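Local coordinates for DUF3194 domain-containing protein (Thermococcus onnurineus, PDB 3UEB) that is of unknown function but forms a two-chain alpha-plus-beta assembly in which helices pack on an antiparallel sheet that continues from one subunit into the other, at residues 7-12 / 86-91; 13-18 / 24-29; 32-37 / 66-71; 53-56 / 60-63. All coordinates share one frame; numbering follows the deposited sequence.

Contact 1 (7-12 / 86-91)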
loop_
_atom_site.group_PDB
_atom_site.type_symbol
_atom_site.label_atom_id
_atom_site.label_comp_id
_atom_site.label_asym_id
_atom_site.label_seq_id
_atom_site.Cartn_x
_atom_site.Cartn_y
_atom_site.Cartn_z
ATOM N N GLY A 7 7.813 15.394 -3.121
ATOM C CA GLY A 7 8.212 14.732 -4.342
ATOM C C GLY A 7 7.177 13.696 -4.717
ATOM O O GLY A 7 6.486 13.133 -3.856
ATOM N N LYS A 8 7.071 13.449 -6.016
ATOM C CA LYS A 8 6.126 12.486 -6.551
ATOM C C LYS A 8 6.886 11.571 -7.500
ATOM O O LYS A 8 7.825 12.002 -8.176
ATOM C CB LYS A 8 5.015 13.220 -7.296
ATOM C CG LYS A 8 3.616 12.827 -6.861
ATOM C CD LYS A 8 3.053 11.676 -7.687
ATOM C CE LYS A 8 2.752 12.125 -9.113
ATOM N NZ LYS A 8 2.008 11.088 -9.887
ATOM N N ARG A 9 6.479 10.308 -7.547
ATOM C CA ARG A 9 7.135 9.345 -8.411
ATOM C C ARG A 9 6.174 8.227 -8.796
ATOM O O ARG A 9 5.487 7.668 -7.938
ATOM C CB ARG A 9 8.350 8.761 -7.691
ATOM C CG ARG A 9 9.211 7.866 -8.545
ATOM C CD ARG A 9 9.751 8.618 -9.749
ATOM N NE ARG A 9 10.833 7.880 -10.393
ATOM C CZ ARG A 9 12.039 7.710 -9.861
ATOM N NH1 ARG A 9 12.963 7.018 -10.519
ATOM N NH2 ARG A 9 12.326 8.243 -8.677
ATOM N N VAL A 10 6.121 7.914 -10.088
ATOM C CA VAL A 10 5.255 6.848 -10.583
ATOM C C VAL A 10 6.076 5.856 -11.386
ATOM O O VAL A 10 6.735 6.233 -12.355
ATOM C CB VAL A 10 4.145 7.393 -11.498
ATOM C CG1 VAL A 10 3.387 6.236 -12.138
ATOM C CG2 VAL A 10 3.200 8.266 -10.702
ATOM N N ILE A 11 6.039 4.589 -10.989
ATOM C CA ILE A 11 6.791 3.573 -11.705
ATOM C C ILE A 11 5.882 2.460 -12.221
ATOM O O ILE A 11 4.954 2.020 -11.536
ATOM C CB ILE A 11 7.909 2.974 -10.817
ATOM C CG1 ILE A 11 7.309 2.175 -9.663
ATOM C CG2 ILE A 11 8.783 4.099 -10.259
ATOM C CD1 ILE A 11 8.350 1.572 -8.733
ATOM N N HIS A 12 6.151 2.029 -13.449
ATOM C CA HIS A 12 5.386 0.974 -14.097
ATOM C C HIS A 12 6.239 -0.277 -14.179
ATOM O O HIS A 12 7.390 -0.229 -14.611
ATOM C CB HIS A 12 4.961 1.425 -15.497
ATOM C CG HIS A 12 3.907 2.489 -15.492
ATOM N ND1 HIS A 12 3.425 3.066 -16.648
ATOM C CD2 HIS A 12 3.216 3.055 -14.474
ATOM C CE1 HIS A 12 2.480 3.939 -16.341
ATOM N NE2 HIS A 12 2.335 3.952 -15.028
ATOM N N GLU A 86 16.219 6.942 -4.154
ATOM C CA GLU A 86 16.905 5.885 -3.424
ATOM C C GLU A 86 15.931 4.804 -2.953
ATOM O O GLU A 86 16.225 3.611 -3.044
ATOM C CB GLU A 86 17.638 6.479 -2.222
ATOM C CG GLU A 86 19.045 6.938 -2.534
ATOM C CD GLU A 86 19.586 7.897 -1.495
ATOM O OE1 GLU A 86 19.433 7.625 -0.283
ATOM O OE2 GLU A 86 20.168 8.924 -1.897
ATOM N N ALA A 87 14.774 5.225 -2.444
ATOM C CA ALA A 87 13.770 4.278 -1.972
ATOM C C ALA A 87 13.333 3.360 -3.105
ATOM O O ALA A 87 13.218 2.150 -2.919
ATOM C CB ALA A 87 12.558 5.020 -1.417
ATOM N N VAL A 88 13.091 3.953 -4.272
ATOM C CA VAL A 88 12.657 3.219 -5.459
ATOM C C VAL A 88 13.728 2.242 -5.955
ATOM O O VAL A 88 13.432 1.079 -6.228
ATOM C CB VAL A 88 12.267 4.207 -6.597
ATOM C CG1 VAL A 88 11.999 3.458 -7.920
ATOM C CG2 VAL A 88 11.032 4.984 -6.180
ATOM N N GLU A 89 14.966 2.709 -6.078
ATOM C CA GLU A 89 16.045 1.830 -6.527
ATOM C C GLU A 89 16.170 0.641 -5.568
ATOM O O GLU A 89 16.353 -0.495 -5.998
ATOM C CB GLU A 89 17.369 2.602 -6.606
ATOM C CG GLU A 89 17.432 3.594 -7.773
ATOM C CD GLU A 89 17.381 2.913 -9.141
ATOM O OE1 GLU A 89 16.593 3.366 -10.006
ATOM O OE2 GLU A 89 18.130 1.933 -9.354
ATOM N N ARG A 90 16.062 0.904 -4.268
ATOM C CA ARG A 90 16.139 -0.169 -3.280
ATOM C C ARG A 90 15.023 -1.171 -3.551
ATOM O O ARG A 90 15.233 -2.377 -3.458
ATOM C CB ARG A 90 15.989 0.382 -1.858
ATOM C CG ARG A 90 16.001 -0.694 -0.776
ATOM C CD ARG A 90 17.303 -1.487 -0.812
ATOM N NE ARG A 90 18.460 -0.639 -0.539
ATOM C CZ ARG A 90 18.795 -0.194 0.671
ATOM N NH1 ARG A 90 18.058 -0.521 1.726
ATOM N NH2 ARG A 90 19.863 0.582 0.826
ATOM N N ALA A 91 13.839 -0.659 -3.886
ATOM C CA ALA A 91 12.691 -1.508 -4.179
ATOM C C ALA A 91 13.003 -2.440 -5.356
ATOM O O ALA A 91 12.812 -3.640 -5.254
ATOM C CB ALA A 91 11.469 -0.652 -4.485
#
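Val88 of the helix meets Arg9 and Ile11 of the strand, one methyl for each. Its CG1 lies 4.0 Å from Ile11 CG2, the two branched side chains reaching toward each other tip to tip, and Ile11 CD1 approaches the same methyl at 4.2 Å. The other methyl, Val88 CG2, rests 4.1 Å from Arg9 CG, so the start of the arginine chain serves as an apolar surface while its charged end travels elsewhere. No hydrogen bond joins the two segments; the junction is held by van der Waals packing. Ile11 has CG1 set between the backbone N and the carbonyl carbon (chi1 67°), which leaves CG2 and the end of the CG1 branch both facing Val88 CG1. The Arg9 chain starts out extended and then bends at CB-CG (chi2 60°), carrying the guanidinium past the valine, which approaches it obliquely. Arg9 NH2 forms a salt bridge with Asp85, one turn before Val88, and this second tie to the same helix probably holds the aliphatic part against the valine. Glu89 adds an opposite charge nearby, its OE1 5.2 Å from Arg9 NH1, too far for contact but perhaps favourable electrostatically. Ile11 also packs on Tyr92, and Arg9 on Ile84, so the two strand residues span about two helical turns. Strand 6-14 is an outermost strand of the sheet within this chain, joined by backbone hydrogen bonds of Arg9 and Ile11 to strand 63-71, while helix 80-104 packs against the side carrying these two residues and meets helix 20-41 through Ala87 and Ala91.

Contact 2 (13-18 / 24-29)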
loop_
_atom_site.group_PDB
_atom_site.type_symbol
_atom_site.label_atom_id
_atom_site.label_comp_id
_atom_site.label_asym_id
_atom_site.label_seq_id
_atom_site.Cartn_x
_atom_site.Cartn_y
_atom_site.Cartn_z
ATOM N N ILE A 13 5.673 -1.403 -13.764
ATOM C CA ILE A 13 6.414 -2.655 -13.768
ATOM C C ILE A 13 5.676 -3.820 -14.432
ATOM O O ILE A 13 4.504 -4.085 -14.139
ATOM C CB ILE A 13 6.780 -3.065 -12.324
ATOM C CG1 ILE A 13 7.586 -1.948 -11.650
ATOM C CG2 ILE A 13 7.592 -4.352 -12.335
ATOM C CD1 ILE A 13 7.969 -2.240 -10.196
ATOM N N GLY A 14 6.372 -4.506 -15.334
ATOM C CA GLY A 14 5.797 -5.659 -15.999
ATOM C C GLY A 14 6.395 -6.912 -15.382
ATOM O O GLY A 14 7.611 -6.992 -15.226
ATOM N N LEU A 15 5.553 -7.880 -15.019
ATOM C CA LEU A 15 6.018 -9.134 -14.407
ATOM C C LEU A 15 5.306 -10.342 -15.038
ATOM O O LEU A 15 4.565 -11.068 -14.369
ATOM C CB LEU A 15 5.755 -9.095 -12.897
ATOM C CG LEU A 15 6.432 -7.936 -12.147
ATOM C CD1 LEU A 15 5.773 -7.731 -10.793
ATOM C CD2 LEU A 15 7.918 -8.219 -11.992
ATOM N N PRO A 16 5.555 -10.586 -16.331
ATOM C CA PRO A 16 4.976 -11.674 -17.130
ATOM C C PRO A 16 5.162 -13.117 -16.662
ATOM O O PRO A 16 4.340 -13.977 -16.976
ATOM C CB PRO A 16 5.582 -11.441 -18.516
ATOM C CG PRO A 16 6.927 -10.879 -18.200
ATOM C CD PRO A 16 6.605 -9.886 -17.097
ATOM N N GLU A 17 6.227 -13.392 -15.916
ATOM C CA GLU A 17 6.478 -14.756 -15.464
ATOM C C GLU A 17 5.791 -15.067 -14.145
ATOM O O GLU A 17 5.847 -16.198 -13.659
ATOM C CB GLU A 17 7.986 -14.992 -15.348
ATOM C CG GLU A 17 8.760 -14.381 -16.506
ATOM C CD GLU A 17 10.260 -14.587 -16.408
ATOM O OE1 GLU A 17 10.801 -14.586 -15.275
ATOM O OE2 GLU A 17 10.900 -14.730 -17.477
ATOM N N LEU A 18 5.120 -14.070 -13.575
ATOM C CA LEU A 18 4.422 -14.256 -12.307
ATOM C C LEU A 18 2.908 -14.419 -12.459
ATOM O O LEU A 18 2.292 -13.842 -13.355
ATOM C CB LEU A 18 4.694 -13.073 -11.369
ATOM C CG LEU A 18 6.140 -12.745 -10.992
ATOM C CD1 LEU A 18 6.138 -11.696 -9.887
ATOM C CD2 LEU A 18 6.860 -14.003 -10.515
ATOM N N ILE A 24 0.533 -9.685 -6.475
ATOM C CA ILE A 24 0.093 -9.007 -5.255
ATOM C C ILE A 24 1.253 -8.999 -4.260
ATOM O O ILE A 24 1.572 -7.970 -3.663
ATOM C CB ILE A 24 -1.133 -9.736 -4.608
ATOM C CG1 ILE A 24 -2.433 -9.273 -5.267
ATOM C CG2 ILE A 24 -1.190 -9.476 -3.106
ATOM C CD1 ILE A 24 -2.566 -9.669 -6.715
ATOM N N GLU A 25 1.877 -10.159 -4.095
ATOM C CA GLU A 25 3.005 -10.309 -3.186
ATOM C C GLU A 25 4.131 -9.327 -3.536
ATOM O O GLU A 25 4.705 -8.683 -2.656
ATOM C CB GLU A 25 3.537 -11.740 -3.265
ATOM C CG GLU A 25 4.568 -12.091 -2.216
ATOM C CD GLU A 25 5.300 -13.378 -2.553
ATOM O OE1 GLU A 25 4.646 -14.339 -3.013
ATOM O OE2 GLU A 25 6.531 -13.430 -2.356
ATOM N N ILE A 26 4.450 -9.226 -4.824
ATOM C CA ILE A 26 5.509 -8.330 -5.265
ATOM C C ILE A 26 5.085 -6.875 -5.105
ATOM O O ILE A 26 5.885 -6.028 -4.714
ATOM C CB ILE A 26 5.891 -8.595 -6.740
ATOM C CG1 ILE A 26 6.533 -9.979 -6.860
ATOM C CG2 ILE A 26 6.850 -7.509 -7.240
ATOM C CD1 ILE A 26 7.811 -10.135 -6.053
ATOM N N GLY A 27 3.824 -6.592 -5.406
ATOM C CA GLY A 27 3.318 -5.243 -5.261
ATOM C C GLY A 27 3.492 -4.817 -3.815
ATOM O O GLY A 27 3.914 -3.694 -3.534
ATOM N N GLU A 28 3.172 -5.723 -2.893
ATOM C CA GLU A 28 3.305 -5.443 -1.471
ATOM C C GLU A 28 4.778 -5.284 -1.087
ATOM O O GLU A 28 5.136 -4.386 -0.325
ATOM C CB GLU A 28 2.677 -6.572 -0.647
ATOM C CG GLU A 28 1.163 -6.642 -0.729
ATOM C CD GLU A 28 0.588 -7.844 0.010
ATOM O OE1 GLU A 28 -0.651 -7.966 0.076
ATOM O OE2 GLU A 28 1.373 -8.668 0.522
ATOM N N LEU A 29 5.630 -6.156 -1.614
ATOM C CA LEU A 29 7.059 -6.088 -1.310
ATOM C C LEU A 29 7.629 -4.737 -1.754
ATOM O O LEU A 29 8.388 -4.089 -1.022
ATOM C CB LEU A 29 7.803 -7.225 -2.016
ATOM C CG LEU A 29 9.318 -7.315 -1.793
ATOM C CD1 LEU A 29 9.623 -7.401 -0.293
ATOM C CD2 LEU A 29 9.877 -8.539 -2.520
#
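Ile26 is the helix residue that meets the loop, taking Leu15 with one branch and Leu18 with the other. Ahead of it along the helix, Ile24 packs on Ile56 of strand 49-56 and Phe39 of the second subunit, while Glu25 packs on Lys98 of helix 80-104. At Ile26 the helix turns its side chain to the loop. CG2 stands opposite the backbone N and lies 3.7 Å from Leu15 CD1, which also comes within 4.1 Å of Ile26 CB; these two side chains meet at a slant. CG1 points the other way round the CB, on the side away from the carbonyl carbon (chi1 -67°), and receives Leu18 CD1 at 3.5 Å, a close apolar contact in which the chains cross at about a right angle. The isoleucine thus sits with a leucine methyl against each of its two branches. Farther on, Glu28 packs on Met54 and on Ile35 of the second subunit, and Leu29 on Lys98. The two leucines are brought together by a type I beta turn from Leu15 to Leu18, closed by the backbone bond from Leu18 N to Leu15 O, 3.2 Å long. Both also touch Leu99 of helix 80-104, which extends the apolar cluster to a third element. The loop is tied down by Asp63, whose OD1 accepts from Leu15 N, and by Arg58, which donates to Leu18 O. The arrangement is a strand-to-helix connection: a beta turn leads from the sheet edge into helix 20-41 and folds its two leucines back onto Ile26, about two turns into that helix.

Contact 3 (32-37 / 66-71)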
loop_
_atom_site.group_PDB
_atom_site.type_symbol
_atom_site.label_atom_id
_atom_site.label_comp_id
_atom_site.label_asym_id
_atom_site.label_seq_id
_atom_site.Cartn_x
_atom_site.Cartn_y
_atom_site.Cartn_z
ATOM N N GLU A 32 6.045 -1.635 0.377
ATOM C CA GLU A 32 6.551 -1.654 1.739
ATOM C C GLU A 32 8.059 -1.435 1.817
ATOM O O GLU A 32 8.566 -0.922 2.811
ATOM C CB GLU A 32 6.116 -2.960 2.415
ATOM C CG GLU A 32 4.590 -3.111 2.355
ATOM C CD GLU A 32 4.069 -4.410 2.940
ATOM O OE1 GLU A 32 4.888 -5.317 3.207
ATOM O OE2 GLU A 32 2.829 -4.514 3.119
ATOM N N THR A 33 8.784 -1.818 0.772
ATOM C CA THR A 33 10.222 -1.579 0.763
ATOM C C THR A 33 10.385 -0.055 0.736
ATOM O O THR A 33 11.241 0.504 1.411
ATOM C CB THR A 33 10.896 -2.185 -0.497
ATOM O OG1 THR A 33 10.836 -3.620 -0.428
ATOM C CG2 THR A 33 12.356 -1.740 -0.597
ATOM N N ILE A 34 9.542 0.609 -0.045
ATOM C CA ILE A 34 9.594 2.059 -0.165
ATOM C C ILE A 34 9.198 2.751 1.142
ATOM O O ILE A 34 9.824 3.736 1.537
ATOM C CB ILE A 34 8.686 2.539 -1.317
ATOM C CG1 ILE A 34 9.245 2.020 -2.648
ATOM C CG2 ILE A 34 8.602 4.064 -1.324
ATOM C CD1 ILE A 34 8.387 2.328 -3.864
ATOM N N ILE A 35 8.170 2.233 1.814
ATOM C CA ILE A 35 7.716 2.809 3.082
ATOM C C ILE A 35 8.816 2.641 4.130
ATOM O O ILE A 35 9.159 3.579 4.856
ATOM C CB ILE A 35 6.432 2.110 3.603
ATOM C CG1 ILE A 35 5.292 2.308 2.610
ATOM C CG2 ILE A 35 6.035 2.671 4.968
ATOM C CD1 ILE A 35 4.080 1.433 2.902
ATOM N N ASP A 36 9.360 1.433 4.212
ATOM C CA ASP A 36 10.424 1.161 5.164
ATOM C C ASP A 36 11.583 2.118 4.936
ATOM O O ASP A 36 12.098 2.717 5.876
ATOM C CB ASP A 36 10.926 -0.283 5.019
ATOM C CG ASP A 36 9.938 -1.301 5.556
ATOM O OD1 ASP A 36 8.943 -0.882 6.186
ATOM O OD2 ASP A 36 10.162 -2.516 5.353
ATOM N N TYR A 37 11.984 2.266 3.677
ATOM C CA TYR A 37 13.102 3.136 3.354
ATOM C C TYR A 37 12.891 4.563 3.835
ATOM O O TYR A 37 13.789 5.161 4.405
ATOM C CB TYR A 37 13.359 3.162 1.853
ATOM C CG TYR A 37 14.767 3.573 1.525
ATOM C CD1 TYR A 37 15.783 2.622 1.435
ATOM C CD2 TYR A 37 15.096 4.911 1.330
ATOM C CE1 TYR A 37 17.095 2.994 1.154
ATOM C CE2 TYR A 37 16.406 5.295 1.054
ATOM C CZ TYR A 37 17.397 4.330 0.968
ATOM O OH TYR A 37 18.697 4.691 0.702
ATOM N N ILE A 66 3.318 1.570 -9.152
ATOM C CA ILE A 66 3.585 2.043 -7.803
ATOM C C ILE A 66 3.684 3.550 -7.844
ATOM O O ILE A 66 4.407 4.110 -8.663
ATOM C CB ILE A 66 4.908 1.489 -7.261
ATOM C CG1 ILE A 66 4.818 -0.028 -7.094
ATOM C CG2 ILE A 66 5.252 2.173 -5.952
ATOM C CD1 ILE A 66 3.784 -0.482 -6.081
ATOM N N GLU A 67 2.953 4.206 -6.958
ATOM C CA GLU A 67 2.981 5.650 -6.918
ATOM C C GLU A 67 3.440 6.097 -5.542
ATOM O O GLU A 67 2.888 5.673 -4.525
ATOM C CB GLU A 67 1.595 6.200 -7.236
ATOM C CG GLU A 67 1.567 7.701 -7.422
ATOM C CD GLU A 67 0.342 8.158 -8.194
ATOM O OE1 GLU A 67 0.163 9.390 -8.335
ATOM O OE2 GLU A 67 -0.430 7.283 -8.661
ATOM N N VAL A 68 4.461 6.947 -5.516
ATOM C CA VAL A 68 5.002 7.448 -4.261
ATOM C C VAL A 68 4.828 8.958 -4.145
ATOM O O VAL A 68 5.073 9.694 -5.105
ATOM C CB VAL A 68 6.522 7.150 -4.133
ATOM C CG1 VAL A 68 6.982 7.410 -2.704
ATOM C CG2 VAL A 68 6.820 5.727 -4.547
ATOM N N TYR A 69 4.385 9.411 -2.977
ATOM C CA TYR A 69 4.234 10.833 -2.718
ATOM C C TYR A 69 4.810 11.054 -1.328
ATOM O O TYR A 69 4.443 10.366 -0.377
ATOM C CB TYR A 69 2.767 11.280 -2.747
ATOM C CG TYR A 69 2.597 12.722 -2.304
ATOM C CD1 TYR A 69 2.893 13.779 -3.165
ATOM C CD2 TYR A 69 2.214 13.031 -0.998
ATOM C CE1 TYR A 69 2.812 15.102 -2.736
ATOM C CE2 TYR A 69 2.133 14.352 -0.562
ATOM C CZ TYR A 69 2.433 15.380 -1.434
ATOM O OH TYR A 69 2.346 16.689 -1.016
ATOM N N LEU A 70 5.721 12.013 -1.212
ATOM C CA LEU A 70 6.362 12.285 0.066
ATOM C C LEU A 70 6.477 13.771 0.297
ATOM O O LEU A 70 6.858 14.519 -0.599
ATOM C CB LEU A 70 7.756 11.647 0.107
ATOM C CG LEU A 70 8.608 11.903 1.355
ATOM C CD1 LEU A 70 7.818 11.525 2.612
ATOM C CD2 LEU A 70 9.894 11.084 1.272
ATOM N N GLU A 71 6.154 14.185 1.515
ATOM C CA GLU A 71 6.201 15.584 1.883
ATOM C C GLU A 71 6.861 15.754 3.248
ATOM O O GLU A 71 6.578 15.007 4.185
ATOM C CB GLU A 71 4.774 16.132 1.925
ATOM C CG GLU A 71 4.659 17.640 1.857
ATOM C CD GLU A 71 3.228 18.110 2.013
ATOM O OE1 GLU A 71 2.325 17.473 1.429
ATOM O OE2 GLU A 71 3.005 19.119 2.711
#
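This contact belongs to the helix-on-sheet layer of an alpha-plus-beta fold, where Ile34 of helix 20-41 lays its side chain against Ile66 and Val68, two residues on the same side of the central strand 63-71. Ile34 CD1 lies 3.8 Å from Ile66 CG2 and equally 3.8 Å from Val68 CG2, so one methyl bridges both. The second branch of Ile34 supports it: CG2 stands 4.0 Å from Val68 CG1, with Val68 CG2 at a like distance. Against the valine the isoleucine comes tip to tip, whereas Ile34 and Ile66 slide past each other in opposite directions. An extended CG1 branch (chi2 175°) carries CD1 down to the strand. Replacing Ile34 with alanine would probably open a gap beneath Ile66 and Val68 and cost the helix its apolar grip on the strand here. On the other face of the strand the chemistry turns polar: Tyr69 OH donates to Glu71 OE1 at 2.6 Å, meeting it from 36° above the carboxylate plane, and Glu67 forms a salt bridge with Lys8. Backbone hydrogen bonds of Val68 to Arg9 and of Glu67 to Thr53 join strand 63-71 to strands 6-14 and 49-56, which flank it. Helix 80-104 lies alongside helix 20-41, touching Thr33 and Tyr37, and the second subunit packs on Glu32, Ile35 and Asp36.

Contact 4 (53-56 / 60-63)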
loop_
_atom_site.group_PDB
_atom_site.type_symbol
_atom_site.label_atom_id
_atom_site.label_comp_id
_atom_site.label_asym_id
_atom_site.label_seq_id
_atom_site.Cartn_x
_atom_site.Cartn_y
_atom_site.Cartn_z
ATOM N N THR A 53 1.104 4.013 -3.171
ATOM C CA THR A 53 0.039 3.274 -3.814
ATOM C C THR A 53 0.533 2.103 -4.640
ATOM O O THR A 53 1.550 2.208 -5.316
ATOM C CB THR A 53 -0.735 4.193 -4.777
ATOM O OG1 THR A 53 -1.179 5.357 -4.075
ATOM C CG2 THR A 53 -1.936 3.463 -5.372
ATOM N N MET A 54 -0.183 0.986 -4.577
ATOM C CA MET A 54 0.148 -0.157 -5.415
ATOM C C MET A 54 -1.120 -0.416 -6.221
ATOM O O MET A 54 -2.230 -0.423 -5.673
ATOM C CB MET A 54 0.534 -1.403 -4.600
ATOM C CG MET A 54 -0.623 -2.238 -4.055
ATOM S SD MET A 54 -0.041 -3.800 -3.372
ATOM C CE MET A 54 0.571 -3.213 -1.824
ATOM N N ARG A 55 -0.953 -0.589 -7.526
ATOM C CA ARG A 55 -2.074 -0.853 -8.412
ATOM C C ARG A 55 -1.796 -2.128 -9.204
ATOM O O ARG A 55 -0.811 -2.206 -9.934
ATOM C CB ARG A 55 -2.273 0.318 -9.381
ATOM C CG ARG A 55 -3.369 0.075 -10.417
ATOM C CD ARG A 55 -3.380 1.141 -11.511
ATOM N NE ARG A 55 -4.443 0.908 -12.489
ATOM C CZ ARG A 55 -4.569 1.568 -13.639
ATOM N NH1 ARG A 55 -5.575 1.287 -14.462
ATOM N NH2 ARG A 55 -3.688 2.505 -13.973
ATOM N N ILE A 56 -2.656 -3.130 -9.048
ATOM C CA ILE A 56 -2.483 -4.384 -9.774
ATOM C C ILE A 56 -3.583 -4.508 -10.824
ATOM O O ILE A 56 -4.774 -4.506 -10.507
ATOM C CB ILE A 56 -2.520 -5.616 -8.824
ATOM C CG1 ILE A 56 -1.204 -5.726 -8.039
ATOM C CG2 ILE A 56 -2.717 -6.897 -9.630
ATOM C CD1 ILE A 56 -1.012 -4.675 -6.970
ATOM N N GLU A 60 -4.967 -4.279 -18.147
ATOM C CA GLU A 60 -4.919 -2.935 -18.722
ATOM C C GLU A 60 -3.606 -2.180 -18.508
ATOM O O GLU A 60 -3.450 -1.062 -18.996
ATOM C CB GLU A 60 -6.088 -2.098 -18.181
ATOM C CG GLU A 60 -7.473 -2.657 -18.513
ATOM C CD GLU A 60 -8.592 -1.958 -17.748
ATOM O OE1 GLU A 60 -8.612 -2.036 -16.499
ATOM O OE2 GLU A 60 -9.457 -1.324 -18.391
ATOM N N THR A 61 -2.664 -2.777 -17.784
ATOM C CA THR A 61 -1.374 -2.122 -17.539
ATOM C C THR A 61 -0.239 -3.131 -17.719
ATOM O O THR A 61 -0.476 -4.281 -18.092
ATOM C CB THR A 61 -1.274 -1.540 -16.086
ATOM O OG1 THR A 61 -1.076 -2.601 -15.144
ATOM C CG2 THR A 61 -2.536 -0.793 -15.716
ATOM N N LEU A 62 0.989 -2.700 -17.453
ATOM C CA LEU A 62 2.129 -3.595 -17.559
ATOM C C LEU A 62 1.958 -4.722 -16.541
ATOM O O LEU A 62 2.472 -5.820 -16.733
ATOM C CB LEU A 62 3.432 -2.836 -17.288
ATOM C CG LEU A 62 4.237 -2.411 -18.522
ATOM C CD1 LEU A 62 3.397 -1.512 -19.416
ATOM C CD2 LEU A 62 5.504 -1.694 -18.076
ATOM N N ASP A 63 1.226 -4.426 -15.466
ATOM C CA ASP A 63 0.935 -5.374 -14.387
ATOM C C ASP A 63 0.849 -4.656 -13.057
ATOM O O ASP A 63 -0.192 -4.667 -12.393
ATOM C CB ASP A 63 2.015 -6.456 -14.263
ATOM C CG ASP A 63 1.724 -7.676 -15.116
ATOM O OD1 ASP A 63 2.631 -8.526 -15.249
ATOM O OD2 ASP A 63 0.593 -7.783 -15.641
HETATM O O HOH W 1 -1.571 -1.416 -12.484
#
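Arg55 runs extended from CG to NE, with CG anti to the backbone N (chi1 176°), and this straight reach lays its guanidinium beneath Thr61. Thr61 in turn has OG1 between the backbone N and the carbonyl carbon (chi1 75°), which puts CG2 anti to the carbonyl carbon, over the guanidinium, and leaves OG1 for the polar partners of the turn. The methyl sits 3.7 Å from Arg55 CZ, over the centre of one face. OG1 accepts from Asp63 N at 3.0 Å, an ST turn with a rather bent bond (137° at the hydrogen), and is also hydrogen-bonded to Asn57 O. A water bridges the segments, donating to Arg55 O at 2.8 Å and to Thr61 OG1 at 3.0 Å. A further touch is a CA-H...O contact from Ile56 CA to Asp63 O, 3.5 Å. A valine in place of Thr61 would probably leave Asp63 N, Asn57 O and the bridging water without their hydroxyl partner and set the turn free to shift. Asp63 OD2 forms a salt bridge with Arg58 NE. The contact closes the hairpin between strands 49-56 and 63-71. Strand 49-56 pairs antiparallel with a strand of the second subunit, and across that interface Arg55 NE forms a salt bridge with Asp49 of the second subunit, while helix 20-41 packs on Met54, Ile56 and Asp63.

Contacts 1 and 3 form the core, their centres about 7 Å apart: each sets a helix on a strand, and the two strands, 6-14 and 63-71, are neighbours in the sheet. Contact 1 uses helix 80-104, whereas contacts 2 and 3 share helix 20-41. Contact 2 is also buried and apolar but lies toward one end of the fold, about 15 Å between centres from contact 1, with which it shares strand 6-14. Contact 4 differs in kind, being partly buried at a hairpin and relying on a water, a hydroxyl and a guanidinium face; it touches contact 2 at the same end of the fold. Contacts 2, 3 and 4 all reach the second subunit, whereas contact 1 is internal to the chain.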